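Local coordinates for lysyl oxidase (Pichia pastoris, PDB 1W7C), which probably oxidises primary amines, including peptidyl lysine, to aldehydes as a copper- and topaquinone-dependent amine oxidase, at residues V188-C193 against N351-Y356; A140-F145 against A176-D181; S409-T414 against N685-T690; G544-E549 against G580-V585. All blocks are in the same frame, centred on the assembly; numbering follows the deposited sequence.

Interactions 1 and 2 sit side by side and share an antiparallel sheet: strand 187-195 serves the first, its neighbour 170-180 the second, and Asp-189 of interaction 1 is salt-bridged to Lys-142 of interaction 2. Both are buried, one a stack of two rings, the other a single charged hydrogen bond. Interaction 3, also buried, lies across the chain's centre from both and sets leucine methyls against a serine and an arginine. Interaction 4 is partly exposed, joins two loops through an indole edge and an amide beside an imidazole, with no hydrogen bond across, and touches interaction 1 where Phe-355 packs on Arg-583. Interactions 1, 3 and 4 meet the second subunit; interaction 2 does not.

Interaction 1 of 4, residues V188-C193 against N351-Y356; sequences VDYGTC and NQHTFY
Tyr-190 and His-353 carry this contact as an offset stack of two aromatic rings, one from strand 187-195 and the other from the turn that leads into strand 355-357. The planes are nearly parallel, 8° apart, with centroids 4.2 Å from each other. The imidazole does not sit centrally over the phenol: its CE1 comes down near the rim of one face, 3.3 Å from Tyr-190 CE1, while His-353 ND1 lies 3.4 Å from Tyr-190 CD1. Both side chains turn CG anti to their own carbonyl carbon (chi1 -72° for the tyrosine, -68° for the histidine), which brings the CD1-CE1 side of the tyrosine ring against the ND1-CE1 side of the imidazole.

The polar bonds lie around the stack and not within it. His-353 ND1 is hydrogen-bonded to the carbonyl O of Pro-349, just before the turn, and NE2 to the hydroxyl of Tyr-527 of the second subunit, so both ring nitrogens are engaged and the rotation of the imidazole is fixed. The turn itself is closed by Thr-354 N bonded to Asn-351 O at 3.1 Å.

Packing completes the surroundings. Trp-521 and Tyr-527 of the second subunit meet the histidine at steep angles, and Pro-349 touches the tyrosine.

With no hydrogen bond between the two segments, the contact depends on the flat overlap of the rings, and the bonds at both nitrogens set the imidazole's orientation for it. The same buried histidine thus joins the five-stranded sheet that holds strand 187-195 to the loop before strand 355-357, and links both to the second subunit.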
loop_
_atom_site.group_PDB
_atom_site.type_symbol
_atom_site.label_atom_id
_atom_site.label_comp_id
_atom_site.label_asym_id
_atom_site.label_seq_id
_atom_site.Cartn_x
_atom_site.Cartn_y
_atom_site.Cartn_z
ATOM N N VAL A 188 -6.178 41.565 4.357
ATOM C CA VAL A 188 -6.363 41.545 2.914
ATOM C C VAL A 188 -6.670 40.138 2.424
ATOM O O VAL A 188 -6.582 39.162 3.161
ATOM C CB VAL A 188 -5.146 42.153 2.175
ATOM C CG1 VAL A 188 -4.853 43.532 2.700
ATOM C CG2 VAL A 188 -3.920 41.243 2.323
ATOM N N ASP A 189 -7.056 40.053 1.167
ATOM C CA ASP A 189 -7.402 38.767 0.580
ATOM C C ASP A 189 -7.292 38.888 -0.940
ATOM O O ASP A 189 -7.545 39.955 -1.503
ATOM C CB ASP A 189 -8.839 38.392 1.036
ATOM C CG ASP A 189 -9.185 36.934 0.894
ATOM O OD1 ASP A 189 -8.298 36.092 0.565
ATOM O OD2 ASP A 189 -10.350 36.523 1.152
ATOM N N TYR A 190 -6.875 37.811 -1.571
ATOM C CA TYR A 190 -6.807 37.734 -3.012
ATOM C C TYR A 190 -8.029 36.964 -3.517
ATOM O O TYR A 190 -8.755 36.342 -2.755
ATOM C CB TYR A 190 -5.517 37.040 -3.448
ATOM C CG TYR A 190 -4.273 37.892 -3.239
ATOM C CD1 TYR A 190 -3.607 37.896 -2.025
ATOM C CD2 TYR A 190 -3.757 38.692 -4.252
ATOM C CE1 TYR A 190 -2.474 38.659 -1.834
ATOM C CE2 TYR A 190 -2.595 39.453 -4.072
ATOM C CZ TYR A 190 -1.960 39.424 -2.862
ATOM O OH TYR A 190 -0.816 40.177 -2.708
ATOM N N GLY A 191 -8.244 37.026 -4.817
ATOM C CA GLY A 191 -9.348 36.333 -5.443
ATOM C C GLY A 191 -9.171 36.152 -6.931
ATOM O O GLY A 191 -8.214 36.678 -7.527
ATOM N N THR A 192 -10.066 35.350 -7.508
ATOM C CA THR A 192 -10.061 35.136 -8.942
ATOM C C THR A 192 -11.459 34.900 -9.448
ATOM O O THR A 192 -12.417 34.912 -8.666
ATOM C CB THR A 192 -9.123 33.955 -9.310
ATOM O OG1 THR A 192 -8.867 33.962 -10.721
ATOM C CG2 THR A 192 -9.758 32.585 -8.988
ATOM N N CYS A 193 -11.572 34.684 -10.755
ATOM C CA CYS A 193 -12.839 34.355 -11.379
ATOM C C CYS A 193 -12.715 33.060 -12.182
ATOM O O CYS A 193 -11.670 32.775 -12.774
ATOM C CB CYS A 193 -13.290 35.479 -12.326
ATOM S SG CYS A 193 -13.509 37.093 -11.562
ATOM N N ASN A 351 -3.821 30.648 -6.421
ATOM C CA ASN A 351 -3.352 29.337 -5.977
ATOM C C ASN A 351 -2.179 29.468 -5.008
ATOM O O ASN A 351 -2.094 28.720 -4.048
ATOM C CB ASN A 351 -3.047 28.422 -7.156
ATOM C CG ASN A 351 -4.309 27.883 -7.832
ATOM O OD1 ASN A 351 -5.435 28.222 -7.473
ATOM N ND2 ASN A 351 -4.118 27.014 -8.797
ATOM N N GLN A 352 -1.304 30.457 -5.195
ATOM C CA GLN A 352 -0.163 30.591 -4.291
ATOM C C GLN A 352 -0.613 30.982 -2.860
ATOM O O GLN A 352 0.112 30.719 -1.911
ATOM C CB GLN A 352 0.891 31.546 -4.853
ATOM C CG GLN A 352 2.075 31.830 -3.935
ATOM C CD GLN A 352 2.817 30.570 -3.453
ATOM O OE1 GLN A 352 2.950 29.577 -4.171
ATOM N NE2 GLN A 352 3.295 30.627 -2.217
ATOM N N HIS A 353 -1.812 31.571 -2.728
ATOM C CA HIS A 353 -2.401 31.945 -1.454
ATOM C C HIS A 353 -3.456 30.961 -0.963
ATOM O O HIS A 353 -4.209 31.274 -0.057
ATOM C CB HIS A 353 -2.972 33.363 -1.542
ATOM C CG HIS A 353 -1.909 34.412 -1.681
ATOM N ND1 HIS A 353 -1.771 35.194 -2.810
ATOM C CD2 HIS A 353 -0.889 34.754 -0.852
ATOM C CE1 HIS A 353 -0.730 35.998 -2.651
ATOM N NE2 HIS A 353 -0.186 35.764 -1.467
ATOM N N THR A 354 -3.480 29.756 -1.527
ATOM C CA THR A 354 -4.425 28.750 -1.082
ATOM C C THR A 354 -3.741 27.775 -0.144
ATOM O O THR A 354 -2.822 27.051 -0.540
ATOM C CB THR A 354 -4.989 28.007 -2.307
ATOM O OG1 THR A 354 -5.746 28.915 -3.127
ATOM C CG2 THR A 354 -5.967 26.930 -1.868
ATOM N N PHE A 355 -4.222 27.737 1.100
ATOM C CA PHE A 355 -3.747 26.798 2.120
ATOM C C PHE A 355 -4.959 26.446 2.952
ATOM O O PHE A 355 -5.173 26.980 4.041
ATOM C CB PHE A 355 -2.661 27.499 2.952
ATOM C CG PHE A 355 -1.793 26.584 3.811
ATOM C CD1 PHE A 355 -0.508 26.982 4.170
ATOM C CD2 PHE A 355 -2.278 25.381 4.328
ATOM C CE1 PHE A 355 0.298 26.199 4.980
ATOM C CE2 PHE A 355 -1.460 24.604 5.134
ATOM C CZ PHE A 355 -0.212 25.009 5.464
ATOM N N TYR A 356 -5.799 25.581 2.403
ATOM C CA TYR A 356 -7.038 25.208 3.067
ATOM C C TYR A 356 -6.804 24.439 4.355
ATOM O O TYR A 356 -5.964 23.523 4.399
ATOM C CB TYR A 356 -7.956 24.344 2.170
ATOM C CG TYR A 356 -8.435 25.017 0.911
ATOM C CD1 TYR A 356 -8.196 24.455 -0.335
ATOM C CD2 TYR A 356 -9.085 26.235 0.965
ATOM C CE1 TYR A 356 -8.587 25.081 -1.491
ATOM C CE2 TYR A 356 -9.523 26.860 -0.195
ATOM C CZ TYR A 356 -9.248 26.303 -1.419
ATOM O OH TYR A 356 -9.619 26.997 -2.552
#

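Interaction 2 of 4, residues A140-F145 against A176-D181; sequences AAKSSF and APQLHD
Lys-142 NZ donates a hydrogen bond to Gln-178 OE1, 2.8 Å away, and this is the hydrogen bond that joins segments 140-145 and 176-181. The ammonium lies in the carbonyl plane of the amide and uses a lone pair of OE1, at a C=O...N angle of 123°. The two side chains reach for each other from opposite directions across a gap of 11.2 Å between the CA atoms of Lys-142 and Gln-178. Gln-178 runs straight out beyond CG, whereas the lysine chain bends once, at chi3 (73°), which turns CE and NZ toward the amide; Lys-142 CD and CE each lie 3.4 Å from Gln-178 OE1.

Outside this pair, and outside both segments, comes Asp-189 on the neighbouring strand 187-195. Asp-189 OD2 makes a salt bridge with Lys-142 NZ and also packs against Gln-178 CG, so a carboxylate and an amide oxygen hold the ammonium together. The glutamine side chain in turn rests on Thr-187 and Met-215, and its backbone N is bonded to Asn-621 OD1. A cis peptide bond before Pro-177 shapes the chain just ahead of it.

Burying a lysine end is costly unless its charge is answered. Here the nearby carboxylate would be expected to stabilise the charged form, with the amide dipole adding to it, and the helix is thereby joined to the sheet through a buried polar link.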
loop_
_atom_site.group_PDB
_atom_site.type_symbol
_atom_site.label_atom_id
_atom_site.label_comp_id
_atom_site.label_asym_id
_atom_site.label_seq_id
_atom_site.Cartn_x
_atom_site.Cartn_y
_atom_site.Cartn_z
ATOM N N ALA A 140 -21.025 36.244 3.151
ATOM C CA ALA A 140 -22.027 37.067 2.480
ATOM C C ALA A 140 -21.531 38.501 2.285
ATOM O O ALA A 140 -21.736 39.092 1.235
ATOM C CB ALA A 140 -23.353 37.063 3.257
ATOM N N ALA A 141 -20.849 39.038 3.289
ATOM C CA ALA A 141 -20.282 40.386 3.205
ATOM C C ALA A 141 -19.229 40.463 2.092
ATOM O O ALA A 141 -19.183 41.424 1.325
ATOM C CB ALA A 141 -19.677 40.797 4.522
ATOM N N LYS A 142 -18.363 39.461 2.023
ATOM C CA LYS A 142 -17.350 39.420 0.989
ATOM C C LYS A 142 -17.930 39.298 -0.407
ATOM O O LYS A 142 -17.505 39.992 -1.318
ATOM C CB LYS A 142 -16.318 38.325 1.263
ATOM C CG LYS A 142 -15.461 38.588 2.510
ATOM C CD LYS A 142 -14.657 37.359 2.984
ATOM C CE LYS A 142 -13.493 37.058 2.061
ATOM N NZ LYS A 142 -12.783 35.824 2.480
ATOM N N SER A 143 -18.896 38.416 -0.565
ATOM C CA SER A 143 -19.585 38.247 -1.840
ATOM C C SER A 143 -20.236 39.550 -2.300
ATOM O O SER A 143 -20.087 39.941 -3.462
ATOM C CB SER A 143 -20.642 37.140 -1.706
ATOM O OG SER A 143 -21.359 36.950 -2.911
ATOM N N SER A 144 -20.895 40.246 -1.381
ATOM C CA SER A 144 -21.557 41.512 -1.705
ATOM C C SER A 144 -20.558 42.586 -2.096
ATOM O O SER A 144 -20.764 43.333 -3.054
ATOM C CB SER A 144 -22.395 41.992 -0.521
ATOM O OG SER A 144 -23.187 43.112 -0.882
ATOM N N PHE A 145 -19.438 42.620 -1.377
ATOM C CA PHE A 145 -18.378 43.576 -1.659
ATOM C C PHE A 145 -17.787 43.318 -3.051
ATOM O O PHE A 145 -17.553 44.250 -3.826
ATOM C CB PHE A 145 -17.292 43.522 -0.574
ATOM C CG PHE A 145 -16.014 44.197 -0.966
ATOM C CD1 PHE A 145 -15.872 45.574 -0.816
ATOM C CD2 PHE A 145 -14.964 43.469 -1.510
ATOM C CE1 PHE A 145 -14.691 46.211 -1.206
ATOM C CE2 PHE A 145 -13.781 44.110 -1.914
ATOM C CZ PHE A 145 -13.645 45.465 -1.743
ATOM N N ALA A 176 -8.408 31.364 0.273
ATOM C CA ALA A 176 -8.372 31.024 1.694
ATOM C C ALA A 176 -7.000 30.460 2.024
ATOM O O ALA A 176 -6.508 29.564 1.313
ATOM C CB ALA A 176 -9.438 30.001 2.018
ATOM N N PRO A 177 -6.400 30.891 3.132
ATOM C CA PRO A 177 -7.001 31.816 4.110
ATOM C C PRO A 177 -6.881 33.286 3.715
ATOM O O PRO A 177 -6.184 33.673 2.774
ATOM C CB PRO A 177 -6.143 31.563 5.352
ATOM C CG PRO A 177 -4.781 31.274 4.778
ATOM C CD PRO A 177 -5.089 30.392 3.586
ATOM N N GLN A 178 -7.618 34.107 4.455
ATOM C CA GLN A 178 -7.382 35.553 4.462
ATOM C C GLN A 178 -6.006 35.851 5.046
ATOM O O GLN A 178 -5.400 34.971 5.690
ATOM C CB GLN A 178 -8.506 36.236 5.277
ATOM C CG GLN A 178 -9.908 36.003 4.689
ATOM C CD GLN A 178 -11.013 36.512 5.552
ATOM O OE1 GLN A 178 -12.161 36.453 5.138
ATOM N NE2 GLN A 178 -10.685 37.005 6.752
ATOM N N LEU A 179 -5.512 37.065 4.804
ATOM C CA LEU A 179 -4.176 37.483 5.203
ATOM C C LEU A 179 -4.242 38.698 6.149
ATOM O O LEU A 179 -4.222 39.862 5.718
ATOM C CB LEU A 179 -3.343 37.792 3.961
ATOM C CG LEU A 179 -3.057 36.551 3.093
ATOM C CD1 LEU A 179 -2.582 36.995 1.705
ATOM C CD2 LEU A 179 -2.026 35.633 3.722
ATOM N N HIS A 180 -4.283 38.412 7.443
ATOM C CA HIS A 180 -4.264 39.437 8.470
ATOM C C HIS A 180 -2.843 39.629 8.954
ATOM O O HIS A 180 -2.107 38.683 9.244
ATOM C CB HIS A 180 -5.172 39.063 9.653
ATOM C CG HIS A 180 -5.085 40.030 10.789
ATOM N ND1 HIS A 180 -5.576 41.316 10.697
ATOM C CD2 HIS A 180 -4.495 39.937 12.011
ATOM C CE1 HIS A 180 -5.332 41.965 11.829
ATOM N NE2 HIS A 180 -4.674 41.154 12.644
ATOM N N ASP A 181 -2.456 40.888 9.022
ATOM C CA ASP A 181 -1.092 41.260 9.400
ATOM C C ASP A 181 -1.155 41.879 10.803
ATOM O O ASP A 181 -1.608 43.012 10.944
ATOM C CB ASP A 181 -0.508 42.265 8.404
ATOM C CG ASP A 181 0.907 42.606 8.686
ATOM O OD1 ASP A 181 1.418 42.341 9.796
ATOM O OD2 ASP A 181 1.591 43.213 7.851
#

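Interaction 3 of 4, residues S409-T414 against N685-T690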
loop_
_atom_site.group_PDB
_atom_site.type_symbol
_atom_site.label_atom_id
_atom_site.label_comp_id
_atom_site.label_asym_id
_atom_site.label_seq_id
_atom_site.Cartn_x
_atom_site.Cartn_y
_atom_site.Cartn_z
ATOM N N SER A 409 -5.241 -14.397 1.007
ATOM C CA SER A 409 -5.437 -15.046 2.291
ATOM C C SER A 409 -4.609 -14.376 3.399
ATOM O O SER A 409 -3.641 -13.671 3.121
ATOM C CB SER A 409 -5.194 -16.577 2.165
ATOM O OG SER A 409 -3.843 -16.863 2.407
ATOM N N LEU A 410 -4.999 -14.560 4.658
ATOM C CA LEU A 410 -4.255 -13.916 5.743
ATOM C C LEU A 410 -2.893 -14.571 5.921
ATOM O O LEU A 410 -1.918 -13.892 6.195
ATOM C CB LEU A 410 -5.076 -13.931 7.045
ATOM C CG LEU A 410 -4.411 -13.222 8.242
ATOM C CD1 LEU A 410 -4.089 -11.769 7.938
ATOM C CD2 LEU A 410 -5.367 -13.320 9.417
ATOM N N LEU A 411 -2.852 -15.894 5.796
ATOM C CA LEU A 411 -1.597 -16.645 5.831
ATOM C C LEU A 411 -1.813 -18.004 5.171
ATOM O O LEU A 411 -2.940 -18.386 4.853
ATOM C CB LEU A 411 -1.032 -16.765 7.255
ATOM C CG LEU A 411 -1.755 -17.612 8.284
ATOM C CD1 LEU A 411 -1.693 -19.107 7.995
ATOM C CD2 LEU A 411 -1.195 -17.368 9.671
ATOM N N ARG A 412 -0.711 -18.690 4.911
ATOM C CA ARG A 412 -0.788 -20.066 4.467
ATOM C C ARG A 412 0.545 -20.757 4.657
ATOM O O ARG A 412 1.584 -20.092 4.760
ATOM C CB ARG A 412 -1.125 -20.136 2.955
ATOM C CG ARG A 412 0.104 -19.819 2.078
ATOM C CD ARG A 412 -0.140 -19.802 0.570
ATOM N NE ARG A 412 -0.990 -20.900 0.098
ATOM C CZ ARG A 412 -0.639 -22.172 0.062
ATOM N NH1 ARG A 412 0.562 -22.531 0.477
ATOM N NH2 ARG A 412 -1.523 -23.086 -0.356
ATOM N N HIS A 413 0.494 -22.092 4.594
ATOM C CA HIS A 413 1.692 -22.860 4.327
ATOM C C HIS A 413 1.351 -24.209 3.714
ATOM O O HIS A 413 0.391 -24.840 4.117
ATOM C CB HIS A 413 2.588 -23.038 5.583
ATOM C CG HIS A 413 3.888 -23.709 5.291
ATOM N ND1 HIS A 413 4.811 -23.189 4.410
ATOM C CD2 HIS A 413 4.411 -24.878 5.740
ATOM C CE1 HIS A 413 5.854 -23.995 4.349
ATOM N NE2 HIS A 413 5.633 -25.035 5.138
ATOM N N THR A 414 2.202 -24.653 2.795
ATOM C CA THR A 414 2.165 -26.014 2.264
ATOM C C THR A 414 3.469 -26.696 2.636
ATOM O O THR A 414 4.539 -26.221 2.319
ATOM C CB THR A 414 1.984 -25.999 0.740
ATOM O OG1 THR A 414 0.699 -25.444 0.428
ATOM C CG2 THR A 414 2.037 -27.383 0.138
ATOM N N ASN A 685 -2.319 -14.123 16.613
ATOM C CA ASN A 685 -3.611 -14.392 17.228
ATOM C C ASN A 685 -4.837 -14.548 16.322
ATOM O O ASN A 685 -5.963 -14.632 16.807
ATOM C CB ASN A 685 -3.887 -13.383 18.358
ATOM C CG ASN A 685 -3.604 -13.949 19.730
ATOM O OD1 ASN A 685 -4.496 -14.061 20.537
ATOM N ND2 ASN A 685 -2.343 -14.309 19.994
ATOM N N SER A 686 -4.624 -14.788 15.034
ATOM C CA SER A 686 -5.724 -15.197 14.173
ATOM C C SER A 686 -6.034 -16.684 14.185
ATOM O O SER A 686 -7.021 -17.099 13.571
ATOM C CB SER A 686 -5.468 -14.765 12.728
ATOM O OG SER A 686 -4.450 -15.518 12.096
ATOM N N ARG A 687 -5.193 -17.485 14.849
ATOM C CA ARG A 687 -5.247 -18.940 14.690
ATOM C C ARG A 687 -6.553 -19.588 15.151
ATOM O O ARG A 687 -6.884 -20.709 14.734
ATOM C CB ARG A 687 -4.089 -19.611 15.443
ATOM C CG ARG A 687 -2.652 -19.212 15.055
ATOM C CD ARG A 687 -2.210 -19.559 13.618
ATOM N NE ARG A 687 -2.906 -18.700 12.683
ATOM C CZ ARG A 687 -3.761 -19.087 11.751
ATOM N NH1 ARG A 687 -3.920 -20.375 11.459
ATOM N NH2 ARG A 687 -4.387 -18.163 11.057
ATOM N N ASP A 688 -7.314 -18.882 15.987
ATOM C CA ASP A 688 -8.594 -19.375 16.453
ATOM C C ASP A 688 -9.799 -19.165 15.511
ATOM O O ASP A 688 -10.902 -19.672 15.754
ATOM C CB ASP A 688 -8.906 -18.787 17.838
ATOM C CG ASP A 688 -9.006 -17.296 17.840
ATOM O OD1 ASP A 688 -8.140 -16.660 17.223
ATOM O OD2 ASP A 688 -9.907 -16.698 18.447
ATOM N N THR A 689 -9.606 -18.454 14.401
ATOM C CA THR A 689 -10.710 -18.295 13.476
ATOM C C THR A 689 -11.138 -19.633 12.882
ATOM O O THR A 689 -10.321 -20.538 12.682
ATOM C CB THR A 689 -10.407 -17.271 12.353
ATOM O OG1 THR A 689 -11.598 -17.065 11.593
ATOM C CG2 THR A 689 -9.342 -17.719 11.357
ATOM N N THR A 690 -12.416 -19.776 12.574
ATOM C CA THR A 690 -12.881 -20.913 11.820
ATOM C C THR A 690 -12.731 -20.703 10.314
ATOM O O THR A 690 -12.964 -21.658 9.566
ATOM C CB THR A 690 -14.332 -21.187 12.082
ATOM O OG1 THR A 690 -15.118 -20.087 11.607
ATOM C CG2 THR A 690 -14.656 -21.384 13.583
#
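Leu-411 lays a methyl on the guanidinium of Arg-687, the two side chains arriving from opposite directions. The leucine has CG between its backbone N and carbonyl carbon (chi1 69°), the crowded position, and from there CD2 stands 3.3 Å above the guanidinium plane, toward its rim. The nearest atom is Arg-687 NH2, 3.6 Å from Leu-411 CD2.

The arginine gets there by folding. Its CA-CB bond does not aim at the leucine; successive bends at chi2 (-64°) and chi3 (71°) swing the flat group back across the turn. At its edge Arg-687 NH2 donates to Ser-686 OG at 2.8 Å, with the oxygen close to the guanidinium plane, and NH2 is also bonded to Thr-422 OG1. Glu-684 completes the clasp, with OE1 in a salt bridge to Arg-687 NE and OE2 hydrogen-bonded to Ser-686 OG. The bond to Ser-686 thus lies near the plane, whereas the methyl takes a face.

Residues Ser-686 to Thr-689 form a type I beta turn, closed by Thr-689 N bonded to Ser-686 O, in the loop between strands 670-678 and 692-697. The opposing segment enters strand 411-415, which pairs antiparallel with 418-433, so the turn packs on the start of a beta hairpin in the enzyme domain of this copper amine oxidase.

Leu-410 makes the second touch, a van der Waals one: its CD2 lies 3.6 Å from both CB and OG of Ser-686. Beyond the leucines, Arg-412 is salt-bridged to Asp-374 and Asp-439 of the second subunit.

Interaction 4 of 4, residues G544-E549 against G580-V585; sequences GINWPE and GVHRIV
Gly-580 and Trp-547 make the more closely covered part of this contact, with the glycine tucked against the indole. Its carbonyl O lies at the edge of the ring, near the indole plane and 4.0 Å from Trp-547 CD1, and Gly-580 CA comes to 4.2 Å from the same CD1. Asn-601 brackets this end, with OD1 bonded to Trp-547 N and ND2 weakly bonded to Gly-580 O.

The solvent side belongs to Asn-546, which is exposed even though it makes the shorter approach, to a buried histidine. Its side chain crosses that of His-582 at about a right angle, the amide plane tilted 24° from the imidazole. Asn-546 OD1 comes to 3.4 Å from His-582 CD2 without a hydrogen bond; Asn-546 OD1 is instead hydrogen-bonded to Asn-601 N. His-582 ND1 donates to Arg-583 O at 2.9 Å, nearly in the ring plane but from above the carbonyl plane. The backbone N of His-582 is bonded to Asn-550 OD1 of the second subunit.

Two irregular loops of the enzyme domain thus meet at the dimer interface of this copper amine oxidase, the side chain of His-582 about 11 Å from that of the copper ligand His-490.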
loop_
_atom_site.group_PDB
_atom_site.type_symbol
_atom_site.label_atom_id
_atom_site.label_comp_id
_atom_site.label_asym_id
_atom_site.label_seq_id
_atom_site.Cartn_x
_atom_site.Cartn_y
_atom_site.Cartn_z
ATOM N N GLY A 544 10.125 16.102 15.449
ATOM C CA GLY A 544 9.322 14.959 15.071
ATOM C C GLY A 544 10.176 13.807 14.591
ATOM O O GLY A 544 11.399 13.803 14.753
ATOM N N ILE A 545 9.515 12.837 14.005
ATOM C CA ILE A 545 10.122 11.642 13.503
ATOM C C ILE A 545 9.782 11.543 12.030
ATOM O O ILE A 545 8.619 11.631 11.656
ATOM C CB ILE A 545 9.598 10.399 14.240
ATOM C CG1 ILE A 545 10.057 10.421 15.691
ATOM C CG2 ILE A 545 10.037 9.096 13.537
ATOM C CD1 ILE A 545 9.268 9.556 16.601
ATOM N N ASN A 546 10.795 11.322 11.189
ATOM C CA ASN A 546 10.572 11.009 9.795
ATOM C C ASN A 546 10.932 9.550 9.558
ATOM O O ASN A 546 11.876 9.042 10.164
ATOM C CB ASN A 546 11.383 11.942 8.907
ATOM C CG ASN A 546 10.829 13.380 8.930
ATOM O OD1 ASN A 546 9.602 13.574 9.013
ATOM N ND2 ASN A 546 11.691 14.344 8.795
ATOM N N TRP A 547 10.147 8.884 8.727
ATOM C CA TRP A 547 10.407 7.477 8.450
ATOM C C TRP A 547 11.857 7.291 7.918
ATOM O O TRP A 547 12.373 8.126 7.175
ATOM C CB TRP A 547 9.369 6.930 7.464
ATOM C CG TRP A 547 7.965 7.042 7.984
ATOM C CD1 TRP A 547 6.914 7.703 7.392
ATOM C CD2 TRP A 547 7.420 6.423 9.167
ATOM N NE1 TRP A 547 5.802 7.597 8.175
ATOM C CE2 TRP A 547 6.087 6.834 9.275
ATOM C CE3 TRP A 547 7.945 5.601 10.169
ATOM C CZ2 TRP A 547 5.225 6.359 10.277
ATOM C CZ3 TRP A 547 7.107 5.165 11.192
ATOM C CH2 TRP A 547 5.786 5.573 11.255
ATOM N N PRO A 548 12.528 6.211 8.320
ATOM C CA PRO A 548 13.966 6.074 8.092
ATOM C C PRO A 548 14.302 5.763 6.626
ATOM O O PRO A 548 13.518 5.106 5.897
ATOM C CB PRO A 548 14.347 4.882 8.973
ATOM C CG PRO A 548 13.044 4.086 9.064
ATOM C CD PRO A 548 12.021 5.146 9.190
ATOM N N GLU A 549 15.468 6.235 6.217
ATOM C CA GLU A 549 15.980 5.951 4.887
ATOM C C GLU A 549 15.999 4.439 4.683
ATOM O O GLU A 549 16.421 3.686 5.548
ATOM C CB GLU A 549 17.377 6.531 4.755
ATOM C CG GLU A 549 17.974 6.385 3.368
ATOM C CD GLU A 549 19.132 7.344 3.135
ATOM O OE1 GLU A 549 19.745 7.817 4.123
ATOM O OE2 GLU A 549 19.464 7.616 1.956
ATOM N N GLY A 580 3.545 8.234 3.121
ATOM C CA GLY A 580 4.250 8.650 4.300
ATOM C C GLY A 580 5.109 9.882 4.003
ATOM O O GLY A 580 6.336 9.864 4.104
ATOM N N VAL A 581 4.429 10.992 3.683
ATOM C CA VAL A 581 5.054 12.248 3.330
ATOM C C VAL A 581 4.449 13.405 4.110
ATOM O O VAL A 581 3.348 13.332 4.613
ATOM C CB VAL A 581 4.993 12.530 1.819
ATOM C CG1 VAL A 581 5.568 11.337 0.989
ATOM C CG2 VAL A 581 3.591 12.827 1.362
ATOM N N HIS A 582 5.237 14.472 4.218
ATOM C CA HIS A 582 4.863 15.698 4.891
ATOM C C HIS A 582 5.033 16.897 3.947
ATOM O O HIS A 582 5.440 16.737 2.795
ATOM C CB HIS A 582 5.683 15.872 6.186
ATOM C CG HIS A 582 7.161 15.908 5.979
ATOM N ND1 HIS A 582 7.821 16.943 5.358
ATOM C CD2 HIS A 582 8.105 14.980 6.254
ATOM C CE1 HIS A 582 9.117 16.662 5.289
ATOM N NE2 HIS A 582 9.309 15.470 5.813
ATOM N N ARG A 583 4.722 18.091 4.428
ATOM C CA ARG A 583 4.821 19.274 3.611
ATOM C C ARG A 583 6.191 19.446 3.018
ATOM O O ARG A 583 7.208 19.261 3.690
ATOM C CB ARG A 583 4.519 20.537 4.421
ATOM C CG ARG A 583 3.083 20.769 4.812
ATOM C CD ARG A 583 2.944 21.972 5.762
ATOM N NE ARG A 583 3.254 23.208 5.094
ATOM C CZ ARG A 583 3.749 24.294 5.673
ATOM N NH1 ARG A 583 4.068 24.301 6.956
ATOM N NH2 ARG A 583 3.934 25.382 4.957
ATOM N N ILE A 584 6.219 19.874 1.779
ATOM C CA ILE A 584 7.438 20.370 1.108
ATOM C C ILE A 584 7.787 21.770 1.575
ATOM O O ILE A 584 8.923 22.036 1.962
ATOM C CB ILE A 584 7.268 20.312 -0.412
ATOM C CG1 ILE A 584 7.067 18.870 -0.857
ATOM C CG2 ILE A 584 8.489 20.954 -1.100
ATOM C CD1 ILE A 584 6.593 18.698 -2.293
ATOM N N VAL A 585 6.827 22.678 1.521
ATOM C CA VAL A 585 7.055 24.077 1.942
ATOM C C VAL A 585 7.339 24.135 3.457
ATOM O O VAL A 585 6.719 23.368 4.221
ATOM C CB VAL A 585 5.815 24.914 1.571
ATOM C CG1 VAL A 585 5.902 26.333 2.161
ATOM C CG2 VAL A 585 5.622 24.922 0.057
#